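Local coordinates for uncharacterized protein (Legionella longbeachae NSW150, PDB 4JZA), which probably dephosphorylates phosphoinositide lipids as a phosphatidylinositol-3-phosphatase, an activity thought to act on lipid metabolism at the interface of pathogen and host, at residues A352-L357 with H563-I568; V160-E165 with A597-S602; I568-K571 with W577-F580. All blocks are in the same frame, centred on the assembly; numbering follows the deposited sequence.

Interaction 1. Residues A352-L357 with H563-I568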
loop_
_atom_site.group_PDB
_atom_site.type_symbol
_atom_site.label_atom_id
_atom_site.label_comp_id
_atom_site.label_asym_id
_atom_site.label_seq_id
_atom_site.Cartn_x
_atom_site.Cartn_y
_atom_site.Cartn_z
ATOM N N ALA A 352 -0.739 -4.131 -17.086
ATOM C CA ALA A 352 -1.824 -3.909 -18.042
ATOM C C ALA A 352 -1.241 -3.648 -19.378
ATOM O O ALA A 352 -0.027 -3.349 -19.485
ATOM C CB ALA A 352 -2.682 -2.733 -17.623
ATOM N N ALA A 353 -2.107 -3.736 -20.393
ATOM C CA ALA A 353 -1.722 -3.371 -21.734
ATOM C C ALA A 353 -2.571 -2.227 -22.222
ATOM O O ALA A 353 -3.793 -2.329 -22.227
ATOM C CB ALA A 353 -1.879 -4.552 -22.661
ATOM N N HIS A 354 -1.900 -1.165 -22.674
ATOM C CA HIS A 354 -2.535 0.073 -23.113
ATOM C C HIS A 354 -2.521 0.088 -24.606
ATOM O O HIS A 354 -1.473 -0.156 -25.210
ATOM C CB HIS A 354 -1.801 1.353 -22.593
ATOM C CG HIS A 354 -2.490 2.618 -22.990
ATOM N ND1 HIS A 354 -2.062 3.391 -24.045
ATOM C CD2 HIS A 354 -3.630 3.194 -22.539
ATOM C CE1 HIS A 354 -2.904 4.391 -24.224
ATOM N NE2 HIS A 354 -3.860 4.305 -23.315
ATOM N N SER A 355 -3.666 0.402 -25.197
ATOM C CA SER A 355 -3.756 0.538 -26.643
ATOM C C SER A 355 -4.700 1.685 -26.967
ATOM O O SER A 355 -5.407 2.188 -26.104
ATOM C CB SER A 355 -4.186 -0.796 -27.320
ATOM O OG SER A 355 -5.471 -1.170 -26.908
ATOM N N LEU A 356 -4.692 2.070 -28.231
ATOM C CA LEU A 356 -5.450 3.191 -28.757
ATOM C C LEU A 356 -6.279 2.742 -29.980
ATOM O O LEU A 356 -5.726 2.198 -30.950
ATOM C CB LEU A 356 -4.448 4.276 -29.145
ATOM C CG LEU A 356 -5.008 5.674 -29.403
ATOM C CD1 LEU A 356 -5.748 6.313 -28.211
ATOM C CD2 LEU A 356 -3.827 6.511 -29.817
ATOM N N LEU A 357 -7.593 2.909 -29.913
ATOM C CA LEU A 357 -8.462 2.490 -31.010
ATOM C C LEU A 357 -9.302 3.632 -31.609
ATOM O O LEU A 357 -9.871 4.457 -30.897
ATOM C CB LEU A 357 -9.438 1.428 -30.561
ATOM C CG LEU A 357 -8.874 0.214 -29.854
ATOM C CD1 LEU A 357 -10.027 -0.732 -29.585
ATOM C CD2 LEU A 357 -7.764 -0.503 -30.614
ATOM N N HIS A 563 0.780 11.312 -23.831
ATOM C CA HIS A 563 1.571 12.089 -24.763
ATOM C C HIS A 563 1.756 11.292 -26.040
ATOM O O HIS A 563 1.532 11.810 -27.149
ATOM C CB HIS A 563 2.898 12.457 -24.158
ATOM C CG HIS A 563 3.652 13.507 -24.906
ATOM N ND1 HIS A 563 4.643 13.200 -25.813
ATOM C CD2 HIS A 563 3.639 14.856 -24.807
ATOM C CE1 HIS A 563 5.172 14.316 -26.275
ATOM N NE2 HIS A 563 4.569 15.336 -25.698
ATOM N N THR A 564 2.102 10.026 -25.901
ATOM C CA THR A 564 2.288 9.203 -27.068
ATOM C C THR A 564 0.939 9.007 -27.749
ATOM O O THR A 564 0.813 9.212 -28.946
ATOM C CB THR A 564 2.994 7.897 -26.687
ATOM O OG1 THR A 564 4.276 8.199 -26.122
ATOM C CG2 THR A 564 3.195 7.007 -27.873
ATOM N N ASP A 565 -0.107 8.675 -27.027
ATOM C CA ASP A 565 -1.419 8.672 -27.697
ATOM C C ASP A 565 -1.642 9.978 -28.515
ATOM O O ASP A 565 -2.078 9.948 -29.657
ATOM C CB ASP A 565 -2.573 8.476 -26.702
ATOM C CG ASP A 565 -2.732 7.020 -26.236
ATOM O OD1 ASP A 565 -2.236 6.104 -26.961
ATOM O OD2 ASP A 565 -3.377 6.789 -25.153
ATOM N N ALA A 566 -1.338 11.120 -27.933
ATOM C CA ALA A 566 -1.593 12.369 -28.614
ATOM C C ALA A 566 -0.784 12.500 -29.906
ATOM O O ALA A 566 -1.259 13.093 -30.863
ATOM C CB ALA A 566 -1.279 13.539 -27.702
HETATM N N MSE A 567 0.446 11.996 -29.934
HETATM C CA MSE A 567 1.262 12.067 -31.148
HETATM C C MSE A 567 0.632 11.206 -32.228
HETATM O O MSE A 567 0.544 11.603 -33.395
HETATM C CB MSE A 567 2.681 11.633 -30.846
HETATM C CG MSE A 567 3.368 12.728 -30.040
HETATM SE SE MSE A 567 5.253 12.253 -29.746
HETATM C CE MSE A 567 5.848 12.497 -31.611
ATOM N N ILE A 568 0.180 10.018 -31.847
ATOM C CA ILE A 568 -0.489 9.110 -32.773
ATOM C C ILE A 568 -1.776 9.782 -33.290
ATOM O O ILE A 568 -2.013 9.778 -34.475
ATOM C CB ILE A 568 -0.728 7.723 -32.113
ATOM C CG1 ILE A 568 0.617 7.029 -31.895
ATOM C CG2 ILE A 568 -1.631 6.809 -32.938
ATOM C CD1 ILE A 568 0.523 5.876 -30.928
#
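In Leu356 the isobutyl branch point lies anti to the backbone N (chi1 -165°), which extends the side chain from strand 352-359 toward helix 556-574. Asp565 answers from the helix with CG anti to the carbonyl carbon (chi1 -77°), a turn that directs its carboxylate at the strand. The two side chains run alongside one another, pointing opposite ways: Leu356 CD2 comes within 3.3 Å of Asp565 OD1, and Leu356 CD1 lies 3.7 Å from Asp565 CG. Both methyls of the leucine lie against the carboxylate, and CD2 has apolar neighbours as well. One turn further along the helix the contact becomes purely apolar, Leu356 CD2 resting 3.8 Å from Ile568 CG2. His354, two residues earlier on the same strand face, also turns its ring toward the carboxylate, but the ring is probably flipped in the model and the detail of this approach is doubtful. Asp565 is buried, and a salt bridge from Arg372 to OD1 probably balances its charge. Strand and helix run nearly parallel, their axes 25° apart and 9.8 Å from each other, a helix-on-sheet packing of the alpha/beta phosphatase domain. Helix 556-574 follows strand 545-549 across a CX5R loop, consistent with the P-loop of cysteine-based phosphatases. It covers strand 352-359 between strands 159-166 and 365-374, with helices 524-542 and 587-602 packed alongside it.

Interaction 2. Residues V160-E165 with A597-S602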
loop_
_atom_site.group_PDB
_atom_site.type_symbol
_atom_site.label_atom_id
_atom_site.label_comp_id
_atom_site.label_asym_id
_atom_site.label_seq_id
_atom_site.Cartn_x
_atom_site.Cartn_y
_atom_site.Cartn_z
ATOM N N VAL A 160 -12.409 8.133 -30.551
ATOM C CA VAL A 160 -11.111 7.642 -30.141
ATOM C C VAL A 160 -11.279 6.880 -28.840
ATOM O O VAL A 160 -11.935 7.347 -27.926
ATOM C CB VAL A 160 -10.098 8.790 -29.986
ATOM C CG1 VAL A 160 -8.860 8.340 -29.225
ATOM C CG2 VAL A 160 -9.699 9.310 -31.353
ATOM N N LEU A 161 -10.696 5.691 -28.783
ATOM C CA LEU A 161 -10.778 4.860 -27.600
ATOM C C LEU A 161 -9.418 4.697 -26.970
ATOM O O LEU A 161 -8.481 4.261 -27.616
ATOM C CB LEU A 161 -11.315 3.480 -27.964
ATOM C CG LEU A 161 -12.799 3.199 -27.753
ATOM C CD1 LEU A 161 -13.645 4.379 -28.172
ATOM C CD2 LEU A 161 -13.216 1.962 -28.519
ATOM N N GLN A 162 -9.324 5.033 -25.693
ATOM C CA GLN A 162 -8.164 4.685 -24.896
ATOM C C GLN A 162 -8.539 3.417 -24.163
ATOM O O GLN A 162 -9.619 3.328 -23.577
ATOM C CB GLN A 162 -7.847 5.773 -23.908
ATOM C CG GLN A 162 -7.695 7.157 -24.503
ATOM C CD GLN A 162 -7.475 8.114 -23.387
ATOM O OE1 GLN A 162 -6.655 7.880 -22.626
ATOM N NE2 GLN A 162 -8.133 9.147 -23.288
ATOM N N VAL A 163 -7.664 2.429 -24.230
ATOM C CA VAL A 163 -7.940 1.111 -23.697
ATOM C C VAL A 163 -6.851 0.600 -22.751
ATOM O O VAL A 163 -5.658 0.607 -23.109
ATOM C CB VAL A 163 -8.039 0.137 -24.857
ATOM C CG1 VAL A 163 -8.240 -1.289 -24.375
ATOM C CG2 VAL A 163 -9.200 0.537 -25.720
ATOM N N ASP A 164 -7.228 0.134 -21.563
ATOM C CA ASP A 164 -6.230 -0.557 -20.681
ATOM C C ASP A 164 -6.759 -1.874 -20.200
ATOM O O ASP A 164 -7.733 -1.931 -19.461
ATOM C CB ASP A 164 -5.798 0.293 -19.470
ATOM C CG ASP A 164 -4.774 1.365 -19.827
ATOM O OD1 ASP A 164 -5.161 2.408 -20.379
ATOM O OD2 ASP A 164 -3.583 1.183 -19.551
ATOM N N GLU A 165 -6.136 -2.939 -20.672
ATOM C CA GLU A 165 -6.591 -4.284 -20.379
ATOM C C GLU A 165 -5.691 -4.779 -19.263
ATOM O O GLU A 165 -4.480 -4.770 -19.379
ATOM C CB GLU A 165 -6.562 -5.175 -21.667
ATOM C CG GLU A 165 -7.788 -4.927 -22.597
ATOM C CD GLU A 165 -7.673 -5.345 -24.076
ATOM O OE1 GLU A 165 -6.615 -5.179 -24.731
ATOM O OE2 GLU A 165 -8.701 -5.773 -24.628
ATOM N N ALA A 597 -4.447 17.909 -23.946
ATOM C CA ALA A 597 -5.383 18.383 -22.946
ATOM C C ALA A 597 -6.651 17.526 -22.999
ATOM O O ALA A 597 -7.170 17.104 -21.967
ATOM C CB ALA A 597 -5.696 19.872 -23.151
ATOM N N ASP A 598 -7.129 17.208 -24.191
ATOM C CA ASP A 598 -8.337 16.355 -24.313
ATOM C C ASP A 598 -8.177 15.000 -23.671
ATOM O O ASP A 598 -9.108 14.509 -23.008
ATOM C CB ASP A 598 -8.714 16.115 -25.781
ATOM C CG ASP A 598 -9.463 17.270 -26.380
ATOM O OD1 ASP A 598 -9.895 18.158 -25.629
ATOM O OD2 ASP A 598 -9.612 17.283 -27.618
ATOM N N LEU A 599 -7.013 14.389 -23.914
ATOM C CA LEU A 599 -6.745 13.060 -23.404
ATOM C C LEU A 599 -6.619 13.107 -21.891
ATOM O O LEU A 599 -7.248 12.327 -21.205
ATOM C CB LEU A 599 -5.510 12.457 -24.058
ATOM C CG LEU A 599 -5.705 12.039 -25.540
ATOM C CD1 LEU A 599 -4.421 11.461 -26.066
ATOM C CD2 LEU A 599 -6.777 11.002 -25.764
ATOM N N TYR A 600 -5.847 14.070 -21.393
ATOM C CA TYR A 600 -5.644 14.243 -19.978
ATOM C C TYR A 600 -6.988 14.451 -19.327
ATOM O O TYR A 600 -7.310 13.790 -18.365
ATOM C CB TYR A 600 -4.669 15.396 -19.701
ATOM C CG TYR A 600 -4.344 15.562 -18.232
ATOM C CD1 TYR A 600 -5.233 16.197 -17.378
ATOM C CD2 TYR A 600 -3.152 15.070 -17.706
ATOM C CE1 TYR A 600 -4.961 16.339 -16.050
ATOM C CE2 TYR A 600 -2.872 15.176 -16.370
ATOM C CZ TYR A 600 -3.783 15.818 -15.547
ATOM O OH TYR A 600 -3.518 15.931 -14.203
HETATM N N MSE A 601 -7.809 15.331 -19.879
HETATM C CA MSE A 601 -9.123 15.599 -19.258
HETATM C C MSE A 601 -10.168 14.518 -19.431
HETATM O O MSE A 601 -11.165 14.557 -18.791
HETATM C CB MSE A 601 -9.679 16.890 -19.792
HETATM C CG MSE A 601 -8.794 18.053 -19.308
HETATM SE SE MSE A 601 -9.290 19.809 -20.053
HETATM C CE MSE A 601 -11.145 19.817 -19.406
ATOM N N SER A 602 -9.968 13.543 -20.302
ATOM C CA SER A 602 -10.888 12.422 -20.365
ATOM C C SER A 602 -10.831 11.697 -19.036
ATOM O O SER A 602 -11.826 11.054 -18.587
ATOM C CB SER A 602 -10.516 11.470 -21.496
ATOM O OG SER A 602 -9.256 10.868 -21.277
#
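Gln162 reaches from strand 159-166, part of the mixed sheet of the alpha/beta fold, to Ser602 and Leu599 of helix 587-602. Its chain is extended beyond CG, with CD anti to CA (chi2 176°), and this length spans the gap between strand and helix. The amide passes Leu599 at a slant: CD2 of the leucine lies 3.4 Å from Gln162 NE2 and 3.8 Å from Gln162 CD, so one methyl branch supports the amide. Leu599 itself leans on Ile562, Asp565 and Leu569 of helix 556-574, which places Gln162 at the seam where two consecutive helices meet the sheet. The serine hydroxyl, turned between its backbone N and carbonyl carbon, stays close to its own helix and accepts the amide N-H from there. It also faces the carbonyl oxygen of Leu599, to which it donates, though the modelled length of that bond is doubtful. A buried amide N-H thereby finds an acceptor in the serine hydroxyl. The bond from Gln162 NE2 to Ser602 OG measures 2.9 Å, bent to 131° at the hydrogen, with OG tilted 21° out of the amide plane.

Interaction 3. Residues I568-K571 with W577-F580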
loop_
_atom_site.group_PDB
_atom_site.type_symbol
_atom_site.label_atom_id
_atom_site.label_comp_id
_atom_site.label_asym_id
_atom_site.label_seq_id
_atom_site.Cartn_x
_atom_site.Cartn_y
_atom_site.Cartn_z
ATOM N N ILE A 568 0.180 10.018 -31.847
ATOM C CA ILE A 568 -0.489 9.110 -32.773
ATOM C C ILE A 568 -1.776 9.782 -33.290
ATOM O O ILE A 568 -2.013 9.778 -34.475
ATOM C CB ILE A 568 -0.728 7.723 -32.113
ATOM C CG1 ILE A 568 0.617 7.029 -31.895
ATOM C CG2 ILE A 568 -1.631 6.809 -32.938
ATOM C CD1 ILE A 568 0.523 5.876 -30.928
ATOM N N LEU A 569 -2.582 10.393 -32.428
ATOM C CA LEU A 569 -3.778 11.068 -32.905
ATOM C C LEU A 569 -3.467 12.249 -33.820
ATOM O O LEU A 569 -4.201 12.516 -34.781
ATOM C CB LEU A 569 -4.642 11.549 -31.740
ATOM C CG LEU A 569 -5.198 10.369 -30.951
ATOM C CD1 LEU A 569 -5.943 10.864 -29.740
ATOM C CD2 LEU A 569 -6.099 9.468 -31.798
ATOM N N TYR A 570 -2.393 12.958 -33.523
ATOM C CA TYR A 570 -1.952 14.094 -34.331
ATOM C C TYR A 570 -1.555 13.616 -35.760
ATOM O O TYR A 570 -2.057 14.123 -36.767
ATOM C CB TYR A 570 -0.787 14.816 -33.606
ATOM C CG TYR A 570 -0.314 16.084 -34.253
ATOM C CD1 TYR A 570 0.481 16.050 -35.404
ATOM C CD2 TYR A 570 -0.665 17.336 -33.737
ATOM C CE1 TYR A 570 0.889 17.215 -36.010
ATOM C CE2 TYR A 570 -0.257 18.507 -34.369
ATOM C CZ TYR A 570 0.511 18.433 -35.499
ATOM O OH TYR A 570 0.946 19.563 -36.115
ATOM N N LYS A 571 -0.678 12.629 -35.845
ATOM C CA LYS A 571 -0.293 12.088 -37.133
ATOM C C LYS A 571 -1.514 11.651 -37.932
ATOM O O LYS A 571 -1.597 11.860 -39.136
ATOM C CB LYS A 571 0.622 10.875 -36.938
ATOM C CG LYS A 571 1.076 10.205 -38.229
ATOM C CD LYS A 571 2.558 10.419 -38.491
ATOM C CE LYS A 571 2.876 10.290 -39.976
ATOM N NZ LYS A 571 2.326 9.003 -40.458
ATOM N N TRP A 577 3.919 13.683 -37.847
ATOM C CA TRP A 577 4.191 13.716 -36.417
ATOM C C TRP A 577 4.278 15.153 -36.001
ATOM O O TRP A 577 4.791 15.925 -36.762
ATOM C CB TRP A 577 5.527 13.049 -36.091
ATOM C CG TRP A 577 5.527 11.581 -36.405
ATOM C CD1 TRP A 577 6.294 10.942 -37.316
ATOM C CD2 TRP A 577 4.698 10.574 -35.804
ATOM N NE1 TRP A 577 5.995 9.598 -37.328
ATOM C CE2 TRP A 577 5.022 9.354 -36.402
ATOM C CE3 TRP A 577 3.716 10.597 -34.818
ATOM C CZ2 TRP A 577 4.416 8.179 -36.045
ATOM C CZ3 TRP A 577 3.120 9.429 -34.459
ATOM C CH2 TRP A 577 3.465 8.228 -35.071
ATOM N N PRO A 578 3.788 15.517 -34.791
ATOM C CA PRO A 578 4.103 16.825 -34.244
ATOM C C PRO A 578 5.540 16.781 -33.766
ATOM O O PRO A 578 6.083 15.699 -33.596
ATOM C CB PRO A 578 3.149 16.935 -33.068
ATOM C CG PRO A 578 3.030 15.547 -32.552
ATOM C CD PRO A 578 3.103 14.669 -33.779
ATOM N N VAL A 579 6.155 17.933 -33.527
ATOM C CA VAL A 579 7.588 17.961 -33.181
ATOM C C VAL A 579 7.883 18.854 -32.019
ATOM O O VAL A 579 7.154 19.808 -31.745
ATOM C CB VAL A 579 8.495 18.379 -34.383
ATOM C CG1 VAL A 579 8.391 17.336 -35.517
ATOM C CG2 VAL A 579 8.131 19.784 -34.886
ATOM N N PHE A 580 8.945 18.494 -31.303
ATOM C CA PHE A 580 9.360 19.261 -30.156
ATOM C C PHE A 580 9.581 20.746 -30.430
ATOM O O PHE A 580 9.159 21.593 -29.656
ATOM C CB PHE A 580 10.649 18.680 -29.585
ATOM C CG PHE A 580 11.145 19.402 -28.354
ATOM C CD1 PHE A 580 10.268 19.690 -27.286
ATOM C CD2 PHE A 580 12.477 19.826 -28.276
ATOM C CE1 PHE A 580 10.722 20.362 -26.184
ATOM C CE2 PHE A 580 12.937 20.486 -27.170
ATOM C CZ PHE A 580 12.064 20.757 -26.121
#
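Folding back after helix 556-574, the loop that leads to helix 587-602 lays Pro578 on Tyr570 and Trp577 beside Lys571. The pyrrolidine sits flat over one face of the tyrosine: Pro578 CB is 3.6 Å from the Tyr570 ring centroid and only 7° off the ring normal, a CH-pi contact over the face. Pro578 CD adds to it, 3.4 Å from Tyr570 CD1 on the side nearer the helix. The tyrosine ring is carried outward to meet the proline because CG stands anti to the backbone N (chi1 -174°). Lys571 uses its aliphatic chain in the same way. Bent at chi2, it brings CD over the indole face, 3.5 Å from the centroid of the Trp577 five-membered ring and 16° off its normal. Closer to the backbone, Lys571 CB lies by the CE3-CZ3 side of the six-membered ring, 3.8 Å from Trp577 CE3. The ammonium adds at most a weak cation-pi attraction, since Lys571 NZ is 5.2 Å from the same five-membered ring centroid. At the indole edge, in its plane, Ile568 N lies 4.0 Å from Trp577 CZ3. Elsewhere the indole touches Glu503 and Leu504 of helix 501-513 and Leu537 of helix 524-542, while Tyr570 and Pro578 both pack on Phe592 of helix 587-602. Aromatic faces covered by CH groups, one from the helix and one from the loop, line the chain reversal in an alpha-loop-alpha connection between two consecutive helices of the alpha/beta fold.

From the N terminus, strand segment 160-165 comes first and opens the widest loop, which closes only when helix segment 597-602 returns to it in interaction 2. Interaction 1 lies inside that loop, joining 352-357 to 563-568. Interaction 3, also nested within it, starts at Ile568, where interaction 1 ends, and closes a short turn between helix 556-574 and the following loop. None of the loops cross. Strands 159-166 and 352-359 are neighbours, with Leu357 O probably hydrogen-bonded to Leu161 N, so interactions 1 and 2 bring consecutive helices onto one sheet. Leu569 bridges further, touching Val160, Leu356 and Leu599.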